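Long-range contact in acyl-coenzyme A oxidase 3 (PDB 5YS9), which uses FAD to oxidise acyl-CoA substrates to trans-2-enoyl-CoAs in peroxisomal fatty acid beta-oxidation, passing the electrons to oxygen to give hydrogen peroxide: residues P77-A85 with D249-D260. Sequence-based numbering, arbitrary orientation.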
loop_
_atom_site.group_PDB
_atom_site.type_symbol
_atom_site.label_atom_id
_atom_site.label_comp_id
_atom_site.label_asym_id
_atom_site.label_seq_id
_atom_site.Cartn_x
_atom_site.Cartn_y
_atom_site.Cartn_z
ATOM N N PRO A 77 -19.484 2.611 10.563
ATOM C CA PRO A 77 -19.768 1.595 9.529
ATOM C C PRO A 77 -20.320 2.231 8.244
ATOM O O PRO A 77 -20.794 3.363 8.277
ATOM C CB PRO A 77 -20.857 0.727 10.167
ATOM C CG PRO A 77 -21.613 1.687 11.028
ATOM C CD PRO A 77 -20.624 2.759 11.490
ATOM N N LYS A 78 -20.319 1.472 7.161
ATOM C CA LYS A 78 -20.673 2.001 5.858
ATOM C C LYS A 78 -22.040 2.670 5.789
ATOM O O LYS A 78 -22.137 3.647 5.129
ATOM C CB LYS A 78 -20.463 0.971 4.737
ATOM C CG LYS A 78 -21.663 0.495 3.928
ATOM C CD LYS A 78 -21.312 0.240 2.449
ATOM C CE LYS A 78 -22.113 -0.910 1.808
ATOM N NZ LYS A 78 -23.498 -0.553 1.376
ATOM N N GLU A 79 -23.045 2.217 6.528
ATOM C CA GLU A 79 -24.407 2.776 6.428
ATOM C C GLU A 79 -24.438 4.196 6.963
ATOM O O GLU A 79 -25.229 5.012 6.503
ATOM C CB GLU A 79 -25.462 1.954 7.196
ATOM C CG GLU A 79 -25.679 0.505 6.746
ATOM C CD GLU A 79 -24.500 -0.468 7.020
ATOM O OE1 GLU A 79 -23.675 -0.229 7.949
ATOM O OE2 GLU A 79 -24.378 -1.486 6.280
ATOM N N GLN A 80 -23.554 4.499 7.908
ATOM C CA GLN A 80 -23.501 5.798 8.553
ATOM C C GLN A 80 -22.693 6.764 7.721
ATOM O O GLN A 80 -23.038 7.962 7.590
ATOM C CB GLN A 80 -22.931 5.646 9.964
ATOM C CG GLN A 80 -23.422 6.728 10.888
ATOM C CD GLN A 80 -22.744 6.750 12.265
ATOM O OE1 GLN A 80 -22.352 5.702 12.818
ATOM N NE2 GLN A 80 -22.642 7.969 12.843
ATOM N N LEU A 81 -21.624 6.259 7.130
ATOM C CA LEU A 81 -20.889 7.013 6.099
ATOM C C LEU A 81 -21.796 7.439 4.922
ATOM O O LEU A 81 -21.749 8.603 4.446
ATOM C CB LEU A 81 -19.726 6.191 5.572
ATOM C CG LEU A 81 -18.244 6.347 6.006
ATOM C CD1 LEU A 81 -17.938 7.240 7.186
ATOM C CD2 LEU A 81 -17.612 4.965 6.157
ATOM N N ARG A 82 -22.601 6.498 4.447
ATOM C CA ARG A 82 -23.593 6.776 3.417
ATOM C C ARG A 82 -24.572 7.880 3.892
ATOM O O ARG A 82 -24.832 8.833 3.161
ATOM C CB ARG A 82 -24.388 5.507 3.073
ATOM C CG ARG A 82 -23.624 4.428 2.348
ATOM C CD ARG A 82 -23.364 4.875 0.925
ATOM N NE ARG A 82 -22.684 3.848 0.160
ATOM C CZ ARG A 82 -23.270 2.937 -0.605
ATOM N NH1 ARG A 82 -22.525 2.058 -1.230
ATOM N NH2 ARG A 82 -24.581 2.879 -0.743
ATOM N N GLU A 83 -25.102 7.772 5.114
ATOM C CA GLU A 83 -26.066 8.771 5.533
ATOM C C GLU A 83 -25.410 10.132 5.791
ATOM O O GLU A 83 -25.935 11.142 5.330
ATOM C CB GLU A 83 -26.923 8.296 6.700
ATOM C CG GLU A 83 -27.866 9.373 7.261
ATOM C CD GLU A 83 -28.724 8.856 8.395
ATOM O OE1 GLU A 83 -28.687 7.632 8.701
ATOM O OE2 GLU A 83 -29.428 9.690 9.001
ATOM N N THR A 84 -24.263 10.165 6.480
ATOM C CA THR A 84 -23.705 11.446 6.933
ATOM C C THR A 84 -23.141 12.186 5.762
ATOM O O THR A 84 -23.138 13.427 5.741
ATOM C CB THR A 84 -22.626 11.293 8.036
ATOM O OG1 THR A 84 -21.707 10.278 7.671
ATOM C CG2 THR A 84 -23.252 10.918 9.399
ATOM N N ALA A 85 -22.718 11.478 4.719
ATOM C CA ALA A 85 -22.274 12.231 3.526
ATOM C C ALA A 85 -23.370 13.106 2.943
ATOM O O ALA A 85 -23.070 14.146 2.383
ATOM C CB ALA A 85 -21.688 11.331 2.475
ATOM N N ASP A 249 -26.931 -0.987 -5.679
ATOM C CA ASP A 249 -25.711 -0.661 -4.984
ATOM C C ASP A 249 -24.650 -1.714 -5.236
ATOM O O ASP A 249 -24.881 -2.891 -5.077
ATOM C CB ASP A 249 -26.020 -0.570 -3.497
ATOM C CG ASP A 249 -24.886 -0.032 -2.677
ATOM O OD1 ASP A 249 -23.732 -0.071 -3.095
ATOM O OD2 ASP A 249 -25.168 0.431 -1.578
ATOM N N ILE A 250 -23.480 -1.262 -5.639
ATOM C CA ILE A 250 -22.342 -2.126 -5.853
ATOM C C ILE A 250 -21.774 -2.677 -4.562
ATOM O O ILE A 250 -21.150 -3.712 -4.555
ATOM C CB ILE A 250 -21.297 -1.484 -6.765
ATOM C CG1 ILE A 250 -21.901 -1.347 -8.154
ATOM C CG2 ILE A 250 -20.044 -2.327 -6.809
ATOM C CD1 ILE A 250 -20.981 -0.796 -9.193
ATOM N N GLY A 251 -22.015 -1.988 -3.462
ATOM C CA GLY A 251 -21.605 -2.506 -2.180
ATOM C C GLY A 251 -20.250 -2.093 -1.684
ATOM O O GLY A 251 -19.752 -1.049 -2.023
ATOM N N LYS A 252 -19.681 -2.919 -0.828
ATOM C CA LYS A 252 -18.465 -2.575 -0.126
ATOM C C LYS A 252 -17.303 -2.333 -1.061
ATOM O O LYS A 252 -17.020 -3.131 -1.928
ATOM C CB LYS A 252 -18.114 -3.694 0.861
ATOM C CG LYS A 252 -16.910 -3.437 1.736
ATOM C CD LYS A 252 -17.267 -2.541 2.891
ATOM C CE LYS A 252 -16.096 -2.346 3.818
ATOM N NZ LYS A 252 -15.075 -1.445 3.249
ATOM N N LYS A 253 -16.617 -1.227 -0.832
ATOM C CA LYS A 253 -15.357 -0.907 -1.509
ATOM C C LYS A 253 -14.160 -0.930 -0.554
ATOM O O LYS A 253 -14.309 -0.887 0.668
ATOM C CB LYS A 253 -15.454 0.451 -2.168
ATOM C CG LYS A 253 -16.624 0.548 -3.112
ATOM C CD LYS A 253 -16.580 1.806 -3.933
ATOM C CE LYS A 253 -16.757 3.061 -3.120
ATOM N NZ LYS A 253 -18.102 3.275 -2.527
ATOM N N MET A 254 -12.963 -1.036 -1.111
ATOM C CA MET A 254 -11.774 -0.896 -0.300
ATOM C C MET A 254 -11.833 0.380 0.601
ATOM O O MET A 254 -11.397 0.341 1.779
ATOM C CB MET A 254 -10.560 -0.832 -1.189
ATOM C CG MET A 254 -9.275 -0.450 -0.474
ATOM S SD MET A 254 -7.959 -0.996 -1.558
ATOM C CE MET A 254 -6.469 -0.573 -0.614
ATOM N N GLY A 255 -12.372 1.450 0.043
ATOM C CA GLY A 255 -12.396 2.750 0.653
ATOM C C GLY A 255 -13.555 3.560 0.136
ATOM O O GLY A 255 -14.328 3.087 -0.669
ATOM N N ARG A 256 -13.694 4.775 0.638
ATOM C CA ARG A 256 -14.654 5.732 0.113
ATOM C C ARG A 256 -16.065 5.197 0.118
ATOM O O ARG A 256 -16.794 5.323 -0.837
ATOM C CB ARG A 256 -14.246 6.210 -1.274
ATOM C CG ARG A 256 -13.115 7.217 -1.251
ATOM C CD ARG A 256 -12.892 7.875 -2.592
ATOM N NE ARG A 256 -11.487 8.157 -2.834
ATOM C CZ ARG A 256 -10.983 9.360 -3.059
ATOM N NH1 ARG A 256 -11.761 10.415 -3.084
ATOM N NH2 ARG A 256 -9.694 9.503 -3.273
ATOM N N ASP A 257 -16.426 4.580 1.224
ATOM C CA ASP A 257 -17.716 3.962 1.367
ATOM C C ASP A 257 -18.875 4.946 1.411
ATOM O O ASP A 257 -19.998 4.550 1.238
ATOM C CB ASP A 257 -17.737 3.001 2.546
ATOM C CG ASP A 257 -17.399 1.580 2.146
ATOM O OD1 ASP A 257 -17.789 1.134 1.066
ATOM O OD2 ASP A 257 -16.738 0.898 2.918
ATOM N N ALA A 258 -18.604 6.218 1.673
ATOM C CA ALA A 258 -19.677 7.209 1.689
ATOM C C ALA A 258 -20.320 7.360 0.323
ATOM O O ALA A 258 -21.451 7.860 0.237
ATOM C CB ALA A 258 -19.151 8.558 2.120
ATOM N N ILE A 259 -19.597 7.025 -0.741
ATOM C CA ILE A 259 -20.098 7.140 -2.108
ATOM C C ILE A 259 -20.911 5.929 -2.512
ATOM O O ILE A 259 -20.480 4.810 -2.348
ATOM C CB ILE A 259 -18.963 7.256 -3.135
ATOM C CG1 ILE A 259 -18.008 8.372 -2.778
ATOM C CG2 ILE A 259 -19.513 7.467 -4.534
ATOM C CD1 ILE A 259 -16.639 8.165 -3.369
ATOM N N ASP A 260 -22.077 6.178 -3.078
ATOM C CA ASP A 260 -23.028 5.116 -3.452
ATOM C C ASP A 260 -22.895 4.661 -4.913
ATOM O O ASP A 260 -23.768 4.891 -5.740
ATOM C CB ASP A 260 -24.486 5.545 -3.137
ATOM C CG ASP A 260 -24.924 6.789 -3.903
ATOM O OD1 ASP A 260 -24.122 7.734 -4.007
ATOM O OD2 ASP A 260 -26.082 6.853 -4.345
HETATM O O HOH W 1 -19.310 1.352 -0.894
#
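Asp249 OD1 is gripped twice: Arg82 NH1 meets it almost straight on (3.1 Å, N-H...O 176°) on its syn side, and Gly251 N closes an Asx turn onto it from above the carboxylate plane. Arg82 NH2 takes the other oxygen, Asp249 OD2, at 2.7 Å, making an end-on, two-nitrogen salt bridge whose guanidinium and carboxylate planes lie 29° apart. Lys78 NZ approaches Asp249 OD2 at a longer 3.5 Å, above the rim of one guanidinium face; Asp260 CA sits over the centre of the opposite one. At the edge, Arg82 NE donates to Asp257 O (3.0 Å), nearly in line with the C=O bond, and this third bond fixes the rotation of the group. Helix 78-92 thus clasps the loop between strands 245-249 and 262-272, as in the acyl-CoA dehydrogenase fold, where a helical N-terminal domain packs on a beta-sheet middle domain; the Ile259 side chain lies about 6 Å from the bound FAD. A water at the guanidinium edge accepts from Lys253 NZ and, weakly, from Arg82 NH1. Ala258 CB, on the Arg256-Ile259 type I turn, packs against Leu81 CB (4.2 Å) and Ala85 CB (3.8 Å). The Asp257 carboxylate, beside the Lys78 chain, is held by Lys252 NZ at OD2 (2.9 Å) and Lys253 N at OD1.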